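Local coordinates for protein 3-dehydroquinate dehydratase (Enterococcus faecalis, PDB 4PH6) that catalyses the cis-dehydration of 3-dehydroquinate to 3-dehydroshikimate through an imine intermediate, the third step of the chorismate pathway, at residues V23-P28 with L34-A39; T42-L47 with V244-L249; D46-R51 with E73-K78; Q70-E73 with P79-L82; A102-L107 with L115-L120. All coordinates share one frame; numbering follows the deposited sequence.

Interaction 1: residues V23-P28 with L34-A39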
# COMPACT_ATOMS: atom_id res chain seq x y z
N VAL A 23 -16.12 11.31 4.27
CA VAL A 23 -16.09 11.35 5.72
C VAL A 23 -17.46 10.95 6.25
O VAL A 23 -18.49 11.46 5.77
CB VAL A 23 -15.66 12.74 6.28
CG1 VAL A 23 -16.59 13.86 5.79
CG2 VAL A 23 -15.61 12.73 7.80
N PRO A 24 -17.49 10.00 7.21
CA PRO A 24 -18.72 9.59 7.91
C PRO A 24 -19.07 10.48 9.12
O PRO A 24 -18.21 10.94 9.87
CB PRO A 24 -18.38 8.18 8.38
CG PRO A 24 -16.90 8.25 8.66
CD PRO A 24 -16.32 9.21 7.64
N ILE A 25 -20.36 10.73 9.27
CA ILE A 25 -20.89 11.28 10.50
C ILE A 25 -21.53 10.13 11.26
O ILE A 25 -22.43 9.48 10.74
CB ILE A 25 -21.91 12.40 10.21
CG1 ILE A 25 -21.23 13.54 9.45
CG2 ILE A 25 -22.54 12.88 11.52
CD1 ILE A 25 -22.13 14.73 9.16
N VAL A 26 -21.05 9.86 12.47
CA VAL A 26 -21.60 8.77 13.27
C VAL A 26 -22.14 9.25 14.61
O VAL A 26 -22.41 8.43 15.49
CB VAL A 26 -20.57 7.64 13.54
CG1 VAL A 26 -20.08 7.01 12.24
CG2 VAL A 26 -19.40 8.16 14.37
N ALA A 27 -22.30 10.56 14.77
CA ALA A 27 -22.79 11.11 16.03
C ALA A 27 -24.27 10.76 16.23
O ALA A 27 -25.04 10.79 15.28
CB ALA A 27 -22.58 12.61 16.08
N PRO A 28 -24.67 10.42 17.46
CA PRO A 28 -26.03 9.93 17.74
C PRO A 28 -27.06 11.04 17.94
O PRO A 28 -28.24 10.79 17.74
CB PRO A 28 -25.85 9.14 19.03
CG PRO A 28 -24.76 9.88 19.74
CD PRO A 28 -23.81 10.33 18.66
N LEU A 34 -25.53 17.93 13.05
CA LEU A 34 -25.48 19.21 12.34
C LEU A 34 -24.12 19.89 12.49
O LEU A 34 -23.59 20.42 11.51
CB LEU A 34 -26.59 20.15 12.83
CG LEU A 34 -28.01 19.70 12.48
CD1 LEU A 34 -29.07 20.72 12.89
CD2 LEU A 34 -28.10 19.37 11.00
N ALA A 35 -23.55 19.87 13.70
CA ALA A 35 -22.24 20.48 13.90
C ALA A 35 -21.19 19.85 12.99
O ALA A 35 -20.44 20.57 12.31
CB ALA A 35 -21.81 20.38 15.37
N GLU A 36 -21.16 18.52 12.95
CA GLU A 36 -20.17 17.80 12.16
C GLU A 36 -20.41 17.99 10.66
O GLU A 36 -19.48 17.90 9.85
CB GLU A 36 -20.18 16.31 12.53
CG GLU A 36 -19.74 16.05 13.96
CD GLU A 36 -19.48 14.58 14.24
OE1 GLU A 36 -19.47 13.76 13.29
OE2 GLU A 36 -19.27 14.23 15.43
N ALA A 37 -21.65 18.28 10.28
CA ALA A 37 -21.97 18.59 8.90
C ALA A 37 -21.35 19.94 8.55
O ALA A 37 -20.69 20.09 7.53
CB ALA A 37 -23.46 18.62 8.70
N THR A 38 -21.58 20.91 9.43
CA THR A 38 -21.00 22.23 9.25
C THR A 38 -19.47 22.14 9.22
O THR A 38 -18.84 22.77 8.37
CB THR A 38 -21.47 23.22 10.33
OG1 THR A 38 -22.86 23.50 10.15
CG2 THR A 38 -20.68 24.52 10.26
N ALA A 39 -18.91 21.32 10.11
CA ALA A 39 -17.46 21.13 10.16
C ALA A 39 -16.90 20.56 8.85
O ALA A 39 -15.77 20.89 8.48
CB ALA A 39 -17.08 20.23 11.34
O HOH W 1 -17.82 13.46 10.91

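Interaction 2: residues T42-L47 with V244-L249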
# COMPACT_ATOMS: atom_id res chain seq x y z
N THR A 42 -14.97 22.66 6.08
CA THR A 42 -13.56 22.99 6.12
C THR A 42 -12.69 21.76 6.28
O THR A 42 -11.52 21.86 6.67
CB THR A 42 -13.24 23.99 7.26
OG1 THR A 42 -13.89 23.57 8.47
CG2 THR A 42 -13.72 25.38 6.89
N LEU A 43 -13.27 20.59 5.99
CA LEU A 43 -12.50 19.34 5.96
C LEU A 43 -12.06 19.02 4.53
O LEU A 43 -12.79 19.31 3.58
CB LEU A 43 -13.33 18.17 6.50
CG LEU A 43 -13.58 18.05 8.00
CD1 LEU A 43 -14.38 16.78 8.25
CD2 LEU A 43 -12.27 18.02 8.78
N ASP A 44 -10.89 18.40 4.40
CA ASP A 44 -10.32 18.11 3.09
C ASP A 44 -10.89 16.80 2.52
O ASP A 44 -10.18 15.82 2.36
CB ASP A 44 -8.79 18.05 3.20
CG ASP A 44 -8.10 18.03 1.83
OD1 ASP A 44 -6.86 17.82 1.81
OD2 ASP A 44 -8.77 18.21 0.79
N CYS A 45 -12.19 16.81 2.24
CA CYS A 45 -12.90 15.64 1.75
C CYS A 45 -13.80 16.04 0.59
O CYS A 45 -14.00 17.23 0.34
CB CYS A 45 -13.73 14.99 2.86
SG CYS A 45 -15.11 16.00 3.47
N ASP A 46 -14.36 15.05 -0.09
CA ASP A 46 -15.15 15.32 -1.27
C ASP A 46 -16.63 15.09 -1.03
O ASP A 46 -17.48 15.78 -1.59
CB ASP A 46 -14.65 14.47 -2.43
CG ASP A 46 -13.21 14.76 -2.76
OD1 ASP A 46 -12.89 15.94 -2.99
OD2 ASP A 46 -12.38 13.83 -2.72
N LEU A 47 -16.94 14.10 -0.19
CA LEU A 47 -18.32 13.91 0.19
C LEU A 47 -18.47 13.43 1.62
O LEU A 47 -17.49 13.20 2.31
CB LEU A 47 -19.04 12.96 -0.79
CG LEU A 47 -18.63 11.53 -1.13
CD1 LEU A 47 -19.76 10.86 -1.91
CD2 LEU A 47 -17.34 11.52 -1.95
N VAL A 244 -4.75 13.22 6.34
CA VAL A 244 -3.66 12.30 6.05
C VAL A 244 -3.96 11.55 4.76
O VAL A 244 -3.07 11.24 3.96
CB VAL A 244 -3.44 11.28 7.21
CG1 VAL A 244 -2.56 10.12 6.78
CG2 VAL A 244 -2.86 11.97 8.44
N LEU A 245 -5.25 11.29 4.57
CA LEU A 245 -5.71 10.49 3.45
C LEU A 245 -5.43 11.18 2.11
O LEU A 245 -4.88 10.58 1.19
CB LEU A 245 -7.21 10.23 3.61
CG LEU A 245 -7.76 8.93 3.05
CD1 LEU A 245 -6.82 7.75 3.37
CD2 LEU A 245 -9.16 8.71 3.62
N ARG A 246 -5.82 12.45 2.02
CA ARG A 246 -5.55 13.23 0.82
C ARG A 246 -4.05 13.27 0.54
O ARG A 246 -3.63 13.05 -0.59
CB ARG A 246 -6.09 14.66 0.97
CG ARG A 246 -6.00 15.46 -0.31
CD ARG A 246 -7.12 15.10 -1.27
NE ARG A 246 -8.37 15.76 -0.91
CZ ARG A 246 -9.56 15.45 -1.42
NH1 ARG A 246 -9.66 14.49 -2.31
NH2 ARG A 246 -10.64 16.11 -1.03
N ASN A 247 -3.25 13.53 1.58
CA ASN A 247 -1.80 13.59 1.43
C ASN A 247 -1.26 12.25 0.94
O ASN A 247 -0.42 12.20 0.04
CB ASN A 247 -1.12 13.96 2.75
CG ASN A 247 -1.13 15.46 3.03
OD1 ASN A 247 -1.47 16.27 2.17
ND2 ASN A 247 -0.75 15.82 4.25
N TYR A 248 -1.75 11.17 1.54
CA TYR A 248 -1.27 9.85 1.17
C TYR A 248 -1.69 9.48 -0.24
O TYR A 248 -0.93 8.86 -0.97
CB TYR A 248 -1.76 8.80 2.17
CG TYR A 248 -0.84 8.68 3.37
CD1 TYR A 248 -0.45 7.44 3.85
CD2 TYR A 248 -0.35 9.81 4.02
CE1 TYR A 248 0.39 7.32 4.94
CE2 TYR A 248 0.49 9.71 5.12
CZ TYR A 248 0.86 8.46 5.58
OH TYR A 248 1.69 8.33 6.67
N LEU A 249 -2.90 9.88 -0.64
CA LEU A 249 -3.35 9.63 -2.00
C LEU A 249 -2.46 10.33 -3.02
O LEU A 249 -2.19 9.79 -4.09
CB LEU A 249 -4.80 10.09 -2.19
CG LEU A 249 -5.87 9.25 -1.50
CD1 LEU A 249 -7.24 9.84 -1.76
CD2 LEU A 249 -5.80 7.81 -1.96

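Interaction 3: residues D46-R51 with E73-K78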
# COMPACT_ATOMS: atom_id res chain seq x y z
N ASP A 46 -14.36 15.05 -0.09
CA ASP A 46 -15.15 15.32 -1.27
C ASP A 46 -16.63 15.09 -1.03
O ASP A 46 -17.48 15.78 -1.59
CB ASP A 46 -14.65 14.47 -2.43
CG ASP A 46 -13.21 14.76 -2.76
OD1 ASP A 46 -12.89 15.94 -2.99
OD2 ASP A 46 -12.38 13.83 -2.72
N LEU A 47 -16.94 14.10 -0.19
CA LEU A 47 -18.32 13.91 0.19
C LEU A 47 -18.47 13.43 1.62
O LEU A 47 -17.49 13.20 2.31
CB LEU A 47 -19.04 12.96 -0.79
CG LEU A 47 -18.63 11.53 -1.13
CD1 LEU A 47 -19.76 10.86 -1.91
CD2 LEU A 47 -17.34 11.52 -1.95
N VAL A 48 -19.72 13.32 2.04
CA VAL A 48 -20.09 13.06 3.43
C VAL A 48 -21.07 11.91 3.51
O VAL A 48 -22.07 11.89 2.79
CB VAL A 48 -20.73 14.31 4.08
CG1 VAL A 48 -21.31 13.97 5.44
CG2 VAL A 48 -19.73 15.45 4.15
N GLU A 49 -20.79 10.94 4.38
CA GLU A 49 -21.74 9.86 4.62
C GLU A 49 -22.37 10.02 6.00
O GLU A 49 -21.68 9.94 7.02
CB GLU A 49 -21.07 8.49 4.50
CG GLU A 49 -22.01 7.34 4.82
CD GLU A 49 -21.29 5.99 5.00
OE1 GLU A 49 -21.69 5.01 4.33
OE2 GLU A 49 -20.32 5.93 5.81
N TRP A 50 -23.67 10.23 6.04
CA TRP A 50 -24.33 10.25 7.34
C TRP A 50 -24.78 8.83 7.68
O TRP A 50 -25.59 8.24 6.96
CB TRP A 50 -25.51 11.24 7.35
CG TRP A 50 -26.29 11.19 8.61
CD1 TRP A 50 -25.85 10.80 9.84
CD2 TRP A 50 -27.68 11.53 8.78
NE1 TRP A 50 -26.86 10.88 10.76
CE2 TRP A 50 -27.99 11.33 10.13
CE3 TRP A 50 -28.67 11.98 7.90
CZ2 TRP A 50 -29.27 11.56 10.63
CZ3 TRP A 50 -29.93 12.21 8.40
CH2 TRP A 50 -30.22 12.01 9.76
N ARG A 51 -24.23 8.27 8.74
CA ARG A 51 -24.63 6.92 9.15
C ARG A 51 -25.90 6.95 10.00
O ARG A 51 -25.88 7.33 11.16
CB ARG A 51 -23.49 6.23 9.91
CG ARG A 51 -22.32 5.77 9.02
CD ARG A 51 -22.65 4.48 8.28
NE ARG A 51 -22.99 3.41 9.21
CZ ARG A 51 -22.11 2.61 9.80
NH1 ARG A 51 -20.81 2.75 9.55
NH2 ARG A 51 -22.53 1.66 10.64
N GLU A 73 -28.17 21.35 3.92
CA GLU A 73 -28.02 22.80 3.86
C GLU A 73 -26.65 23.26 4.31
O GLU A 73 -26.16 24.30 3.85
CB GLU A 73 -29.09 23.50 4.70
CG GLU A 73 -30.49 23.32 4.17
CD GLU A 73 -31.50 24.07 5.01
OE1 GLU A 73 -31.25 24.25 6.22
OE2 GLU A 73 -32.54 24.50 4.46
N ARG A 74 -26.03 22.49 5.22
CA ARG A 74 -24.71 22.82 5.78
C ARG A 74 -23.53 22.14 5.05
O ARG A 74 -22.39 22.25 5.50
CB ARG A 74 -24.67 22.43 7.27
CG ARG A 74 -25.61 23.22 8.19
CD ARG A 74 -25.94 22.44 9.47
NE ARG A 74 -26.71 23.24 10.43
CZ ARG A 74 -28.02 23.49 10.34
NH1 ARG A 74 -28.73 23.01 9.31
NH2 ARG A 74 -28.62 24.22 11.27
N LEU A 75 -23.78 21.43 3.95
CA LEU A 75 -22.71 20.61 3.38
C LEU A 75 -21.81 21.33 2.37
O LEU A 75 -20.94 20.70 1.81
CB LEU A 75 -23.28 19.36 2.72
CG LEU A 75 -23.54 18.21 3.68
CD1 LEU A 75 -23.74 16.91 2.93
CD2 LEU A 75 -22.37 18.05 4.65
N GLY A 76 -22.03 22.62 2.15
CA GLY A 76 -21.21 23.39 1.22
C GLY A 76 -21.12 22.79 -0.18
O GLY A 76 -20.10 22.91 -0.86
N GLN A 77 -22.21 22.10 -0.56
CA GLN A 77 -22.42 21.50 -1.88
C GLN A 77 -21.57 20.24 -2.09
O GLN A 77 -21.30 19.84 -3.22
CB GLN A 77 -22.17 22.54 -2.99
CG GLN A 77 -22.80 22.22 -4.35
CD GLN A 77 -24.34 22.09 -4.35
OE1 GLN A 77 -25.01 22.42 -3.38
NE2 GLN A 77 -24.88 21.60 -5.46
N LYS A 78 -21.18 19.60 -0.99
CA LYS A 78 -20.61 18.25 -1.04
C LYS A 78 -21.73 17.21 -1.08
O LYS A 78 -22.71 17.31 -0.33
CB LYS A 78 -19.70 17.98 0.16
CG LYS A 78 -18.40 18.75 0.20
CD LYS A 78 -17.44 18.12 1.22
CE LYS A 78 -16.21 18.97 1.45
NZ LYS A 78 -16.56 20.29 2.00

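Interaction 4: residues Q70-E73 with P79-L82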
# COMPACT_ATOMS: atom_id res chain seq x y z
N GLN A 70 -31.61 19.63 6.89
CA GLN A 70 -30.71 20.51 7.63
C GLN A 70 -29.22 20.15 7.48
O GLN A 70 -28.35 21.02 7.50
CB GLN A 70 -31.12 20.49 9.09
CG GLN A 70 -32.56 20.94 9.29
CD GLN A 70 -33.07 20.67 10.68
OE1 GLN A 70 -32.81 19.62 11.26
NE2 GLN A 70 -33.80 21.64 11.23
N VAL A 71 -28.95 18.85 7.34
CA VAL A 71 -27.60 18.37 7.08
C VAL A 71 -27.12 18.82 5.71
O VAL A 71 -26.03 19.35 5.57
CB VAL A 71 -27.53 16.83 7.17
CG1 VAL A 71 -26.35 16.30 6.39
CG2 VAL A 71 -27.47 16.40 8.62
N MET A 72 -27.97 18.62 4.70
CA MET A 72 -27.66 19.04 3.33
C MET A 72 -27.38 20.54 3.22
O MET A 72 -26.46 20.96 2.50
CB MET A 72 -28.81 18.68 2.40
CG MET A 72 -28.61 19.14 0.98
SD MET A 72 -27.41 18.09 0.18
CE MET A 72 -28.32 16.54 0.09
N GLU A 73 -28.17 21.35 3.92
CA GLU A 73 -28.02 22.80 3.86
C GLU A 73 -26.65 23.26 4.31
O GLU A 73 -26.16 24.30 3.85
CB GLU A 73 -29.09 23.50 4.70
CG GLU A 73 -30.49 23.32 4.17
CD GLU A 73 -31.50 24.07 5.01
OE1 GLU A 73 -31.25 24.25 6.22
OE2 GLU A 73 -32.54 24.50 4.46
N PRO A 79 -21.58 16.19 -1.94
CA PRO A 79 -22.60 15.14 -2.04
C PRO A 79 -22.88 14.50 -0.70
O PRO A 79 -21.97 14.28 0.09
CB PRO A 79 -21.97 14.12 -2.99
CG PRO A 79 -21.00 14.96 -3.84
CD PRO A 79 -20.47 16.01 -2.89
N LEU A 80 -24.16 14.24 -0.45
CA LEU A 80 -24.59 13.58 0.77
C LEU A 80 -25.04 12.14 0.48
O LEU A 80 -26.06 11.91 -0.18
CB LEU A 80 -25.71 14.36 1.44
CG LEU A 80 -26.32 13.63 2.65
CD1 LEU A 80 -25.23 13.30 3.68
CD2 LEU A 80 -27.43 14.44 3.29
N LEU A 81 -24.24 11.21 0.99
CA LEU A 81 -24.57 9.79 1.01
C LEU A 81 -25.27 9.43 2.32
O LEU A 81 -24.78 9.77 3.41
CB LEU A 81 -23.29 8.95 0.84
CG LEU A 81 -23.33 7.44 1.06
CD1 LEU A 81 -24.25 6.72 0.06
CD2 LEU A 81 -21.89 6.83 1.02
N LEU A 82 -26.40 8.75 2.21
CA LEU A 82 -27.13 8.27 3.38
C LEU A 82 -27.02 6.75 3.46
O LEU A 82 -27.20 6.05 2.46
CB LEU A 82 -28.59 8.71 3.34
CG LEU A 82 -28.86 10.22 3.48
CD1 LEU A 82 -30.35 10.52 3.63
CD2 LEU A 82 -28.11 10.81 4.65

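Interaction 5: residues A102-L107 with L115-L120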
# COMPACT_ATOMS: atom_id res chain seq x y z
N ALA A 102 -38.89 0.91 4.73
CA ALA A 102 -39.83 2.01 4.94
C ALA A 102 -39.10 3.35 5.15
O ALA A 102 -39.51 4.40 4.62
CB ALA A 102 -40.73 1.71 6.13
N LEU A 103 -38.00 3.31 5.90
CA LEU A 103 -37.16 4.49 6.15
C LEU A 103 -36.58 5.05 4.85
O LEU A 103 -36.65 6.26 4.60
CB LEU A 103 -36.02 4.16 7.10
CG LEU A 103 -35.02 5.29 7.42
CD1 LEU A 103 -35.69 6.64 7.67
CD2 LEU A 103 -34.16 4.91 8.61
N TYR A 104 -35.99 4.17 4.06
CA TYR A 104 -35.39 4.56 2.79
C TYR A 104 -36.43 5.13 1.81
O TYR A 104 -36.18 6.15 1.17
CB TYR A 104 -34.67 3.36 2.16
CG TYR A 104 -33.26 3.13 2.66
CD1 TYR A 104 -32.63 4.03 3.52
CD2 TYR A 104 -32.54 2.02 2.24
CE1 TYR A 104 -31.33 3.82 3.95
CE2 TYR A 104 -31.25 1.79 2.67
CZ TYR A 104 -30.64 2.70 3.51
OH TYR A 104 -29.34 2.46 3.93
N HIS A 105 -37.59 4.48 1.70
CA HIS A 105 -38.67 4.96 0.84
C HIS A 105 -39.06 6.39 1.25
O HIS A 105 -39.27 7.25 0.39
CB HIS A 105 -39.89 4.03 0.89
CG HIS A 105 -39.87 2.94 -0.14
ND1 HIS A 105 -39.85 3.18 -1.50
CD2 HIS A 105 -39.91 1.59 -0.00
CE1 HIS A 105 -39.85 2.04 -2.15
NE2 HIS A 105 -39.89 1.05 -1.27
N GLU A 106 -39.14 6.64 2.55
CA GLU A 106 -39.47 7.98 3.06
C GLU A 106 -38.41 9.04 2.75
O GLU A 106 -38.74 10.16 2.38
CB GLU A 106 -39.70 7.94 4.57
CG GLU A 106 -41.11 7.55 4.93
CD GLU A 106 -42.15 8.42 4.24
OE1 GLU A 106 -42.74 7.94 3.23
OE2 GLU A 106 -42.40 9.56 4.69
N LEU A 107 -37.13 8.69 2.93
CA LEU A 107 -36.04 9.59 2.58
C LEU A 107 -36.11 9.94 1.10
O LEU A 107 -35.92 11.10 0.71
CB LEU A 107 -34.69 8.95 2.90
CG LEU A 107 -34.31 8.92 4.39
CD1 LEU A 107 -33.07 8.07 4.59
CD2 LEU A 107 -34.10 10.32 4.94
N LEU A 115 -26.77 10.21 -2.81
CA LEU A 115 -26.48 8.80 -3.00
C LEU A 115 -27.16 7.98 -1.92
O LEU A 115 -27.26 8.41 -0.77
CB LEU A 115 -24.98 8.53 -3.00
CG LEU A 115 -24.12 9.32 -3.97
CD1 LEU A 115 -23.51 10.52 -3.25
CD2 LEU A 115 -23.06 8.43 -4.56
N LEU A 116 -27.63 6.80 -2.29
CA LEU A 116 -28.29 5.93 -1.33
C LEU A 116 -27.56 4.60 -1.26
O LEU A 116 -27.31 3.96 -2.29
CB LEU A 116 -29.77 5.71 -1.71
CG LEU A 116 -30.66 4.84 -0.82
CD1 LEU A 116 -30.57 5.25 0.66
CD2 LEU A 116 -32.13 4.85 -1.30
N ASP A 117 -27.19 4.23 -0.04
CA ASP A 117 -26.55 2.96 0.24
C ASP A 117 -27.60 1.85 0.44
O ASP A 117 -28.48 1.96 1.30
CB ASP A 117 -25.66 3.09 1.49
CG ASP A 117 -24.98 1.78 1.87
OD1 ASP A 117 -25.69 0.86 2.32
OD2 ASP A 117 -23.73 1.68 1.78
N ILE A 118 -27.50 0.78 -0.34
CA ILE A 118 -28.39 -0.37 -0.22
C ILE A 118 -27.57 -1.66 -0.21
O ILE A 118 -26.79 -1.92 -1.12
CB ILE A 118 -29.41 -0.42 -1.35
CG1 ILE A 118 -30.26 0.86 -1.37
CG2 ILE A 118 -30.31 -1.68 -1.23
CD1 ILE A 118 -31.23 0.93 -2.52
N GLU A 119 -27.74 -2.47 0.82
CA GLU A 119 -26.99 -3.71 0.92
C GLU A 119 -27.46 -4.73 -0.12
O GLU A 119 -28.65 -5.01 -0.24
CB GLU A 119 -27.08 -4.25 2.34
CG GLU A 119 -26.44 -3.31 3.33
CD GLU A 119 -26.56 -3.74 4.77
OE1 GLU A 119 -27.19 -4.79 5.05
OE2 GLU A 119 -26.03 -3.01 5.63
N LEU A 120 -26.49 -5.25 -0.87
CA LEU A 120 -26.72 -6.28 -1.87
C LEU A 120 -27.66 -7.38 -1.37
O LEU A 120 -28.54 -7.82 -2.10
CB LEU A 120 -25.38 -6.90 -2.31
CG LEU A 120 -25.40 -8.18 -3.16
CD1 LEU A 120 -25.99 -7.94 -4.56
CD2 LEU A 120 -24.00 -8.80 -3.28
O HOH W 2 -27.69 -0.25 3.56

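Interaction 1: residues V23-P28 with L34-A39
Ile-25, the last residue of strand 20-25, meets Glu-36 and Ala-37 of helix 30-40, and its two branches go to different partners. Its CB lies 4.2 Å from Glu-36 OE1, at the margin of contact. The CG2 methyl comes closer to the same OE1, at 3.7 Å. The other branch leaves CB through CG1, anti to the carbonyl carbon (chi1 -61°), and runs out extended to CD1. That terminal methyl lies against the helix backbone, 3.8 Å from Ala-37 N, and touches Ala-37 CB at 4.1 Å. Ile-33, one turn earlier in the helix, also packs on Ile-25.

Glu-36 and Ile-25 run alongside one another with their tips pointing opposite ways, and the glutamate chain, extended beyond CG, carries the carboxylate from the helix to the end of the strand. OE2 rests against the methyl of Ala-27, with 3.7 Å between OE2 and Ala-27 CB. OE1 reaches the backbone through a water that donates to Pro-24 O at 2.8 Å and to Glu-36 OE1 at 2.9 Å. With no direct hydrogen bond between the segments, this water is the polar link from the carboxylate to a strand carbonyl. The contact therefore has an apolar part at the isoleucine and a hydrated part at the glutamate.

Leu-34, turned away from strand 20-25, packs on helix 61-73, while Ile-25 is hydrogen-bonded through its backbone to Glu-49 and Arg-51 of the next strand. A helix folded back in this way over the strand it follows is the first half of a beta-alpha-beta crossover, the repeating element of the (beta/alpha)8 barrel.

Interaction 2: residues T42-L47 with V244-L249
A single guanidinium, that of Arg-246, is shared by two aspartates that stand two residues apart, Asp-44 and Asp-46, and both carboxylates are turned steeply against its plane. Asp-46 takes the end of the guanidinium, one oxygen to each terminal nitrogen. NH1 donates to Asp-46 OD2 at 2.8 Å on the syn side of the carboxylate, and NH2 donates to Asp-46 OD1 at 3.0 Å from well above the carboxylate plane. Asp-44 uses one oxygen: Arg-246 NE gives OD2 a fairly straight bond of 3.0 Å, and NH2 adds a weak one of 3.3 Å to the same Asp-44 OD2. The NE bond lies in the guanidinium plane but reaches OD2 from above the carboxylate, whose plane is 51° from that of the guanidinium.

Bends at chi2 (79°) and chi3 (80°) fold the arginine so that its flank also passes Asp-44, with Arg-246 CG 3.3 Å from OD1. Bonds on NE, NH1 and NH2 together should hold the guanidinium against rotation, and two negative partners would be expected to stabilise its charge.

Asp-46 OD2 also accepts a hydrogen bond from the backbone N of Ile-21, tying the network to strand 20-25. Two residues along the helix from Arg-246, Tyr-248 stacks on Tyr-248 of the second subunit. The salt-bridge network thus fastens the last helix of the barrel, 242-251, to the loop entering strand 47-51, as befits a closed (beta/alpha)8 fold whose final helix comes back beside the first strand, 20-25.

Interaction 3: residues D46-R51 with E73-K78
With chi1 at 171°, Val-48 sets CG1 anti to its backbone N and leaves CG2 to face Leu-75, whose own chi1 of -84° directs its methyls back at the strand. The two side chains meet tip to tip, and Val-48 CG2 comes within 3.7 Å of Leu-75 CD2. Both leucine methyls lie about equally far from the valine stem, CD1 and CD2 each 4.1 Å from Val-48 CB, so the fork of Leu-75 faces it squarely. Ser-40 of helix 30-40 touches both residues, and Leu-80 packs on Leu-75.

The leucine stands at the start of a type I' beta turn, Leu-75 to Lys-78, closed by the bond from Lys-78 N to Leu-75 O at 3.0 Å. Gly-76 and Gln-77, both with positive phi, form its corners. This tight turn reverses the chain between helix 61-73 and strand 80-83, completing the beta-alpha-beta unit that begins with strand 47-51, one of eight such strands in the (beta/alpha)8 barrel.

Lys-78, at the end of the turn, lies along the backbone just before strand 47-51. Its CB and CG are each 3.6 Å from Asp-46 O, and its CD follows at 3.7 Å from that oxygen, so the aliphatic part of the lysine runs alongside the carbonyl. The chain stays extended until chi4 (62°), where it bends away from the strand and delivers NZ to the backbone oxygen of Ser-40, which accepts a hydrogen bond from it.

Interaction 4: residues Q70-E73 with P79-L82
Methyl-to-methyl packing joins Val-71 of helix 61-73 to Leu-80 of strand 80-83. The CG1 branch of the valine does the touching. It meets the fork of the leucine, 3.8 Å from Leu-80 CD2 and 4.2 Å from Leu-80 CD1, with the two side chains crossing at about a right angle. Leu-80 has CG anti to its backbone N (chi1 173°), which carries both methyls out toward the helix.

Contact through a thioether methyl makes up the rest. Met-72 does not start out aimed at the strand, but its chain bends at chi2 (75°) and again at chi3 (68°), and the double turn brings CE back over the base of Leu-80. There Met-72 CE is 3.7 Å from Leu-80 CB and 3.9 Å from Leu-80 CD2. The leucine is thus held at its stem and one methyl by the methionine, and at its fork by the valine.

Polar bonding belongs to the surroundings. Leu-80 N is hydrogen-bonded to Asp-114 OD2, and Leu-81 pairs through its backbone with Val-48 and Trp-50 of the adjacent strand. Val-71 also touches Ile-33 and Leu-34, so it packs on helix 30-40 as well as on this strand.

No hydrogen bond spans the two segments. This part of helix 61-73 therefore probably owes its seat on the strand to shape and dispersion, with burial of hydrocarbon as the likely source of stability in this second half of a beta-alpha-beta unit.

Interaction 5: residues A102-L107 with L115-L120
Tyr-104 and Leu-116 meet where helix 102-107 runs nearly antiparallel to strand 115-119, at 164° between their directions and with their axes 10.8 Å apart. The tyrosine bridges much of that gap. Its CG stands anti to the carbonyl carbon (chi1 -84°), which points the ring from the helix at the strand. The CD1 methyl of Leu-116 sits over the centre of one ring face, 3.6 Å from the Tyr-104 centroid and 10° off the normal, a well-centred CH-pi contact. Ile-118 adds a looser touch, its CG1 lying 4.3 Å from Tyr-104 CE2. Leu-130 of helix 124-136 also packs on the tyrosine and on Ile-118.

At the phenolic end the surroundings turn polar. Tyr-104 OH is 2.8 Å from Asp-117 O and is hydrogen-bonded to the backbone N of Phe-84, which ties it to the end of strand 80-83. A water 3.2 Å from Tyr-104 OH joins it to the Asp-117 side chain, donating to Asp-117 OD1 at 2.6 Å. The buried hydroxyl thus sits between the middle of strand 115-119 and the end of strand 80-83, and the water links it to the aspartate.

Asp-117 OD2 forms a salt bridge with Arg-85, as does Glu-119 with the same arginine. Arg-85 is predicted to bind 3-dehydroquinate, and the side chain of Lys-173, the predicted Schiff-base residue, comes within about 4 Å of that of Asp-117. Helix 97-110 therefore packs through Tyr-104 against a strand that leads into the probable active site of a (beta/alpha)8 barrel.

In the fold
Interactions 1, 3, 4 and 5 follow one another along the chain and engage successive strands of the eight-stranded parallel barrel: 20-25, 47-51, 80-83 and 115-119. Interactions 3 and 4 are closest, their centres about 5 Å apart, sharing Glu-73 and lying on adjacent strands. Interaction 1 has its centre about 9 Å from that of interaction 3, strands 20-25 and 47-51 being neighbours in the sheet, and interactions 4 and 5 are about 14 Å apart between centres. Interaction 2 departs from this local pattern: it brings helix 242-251 back to residues 42-47, enclosing interactions 4 and 5 in the intervening chain. Local units thus build the wall, while this distant contact ties the barrel's end to its beginning.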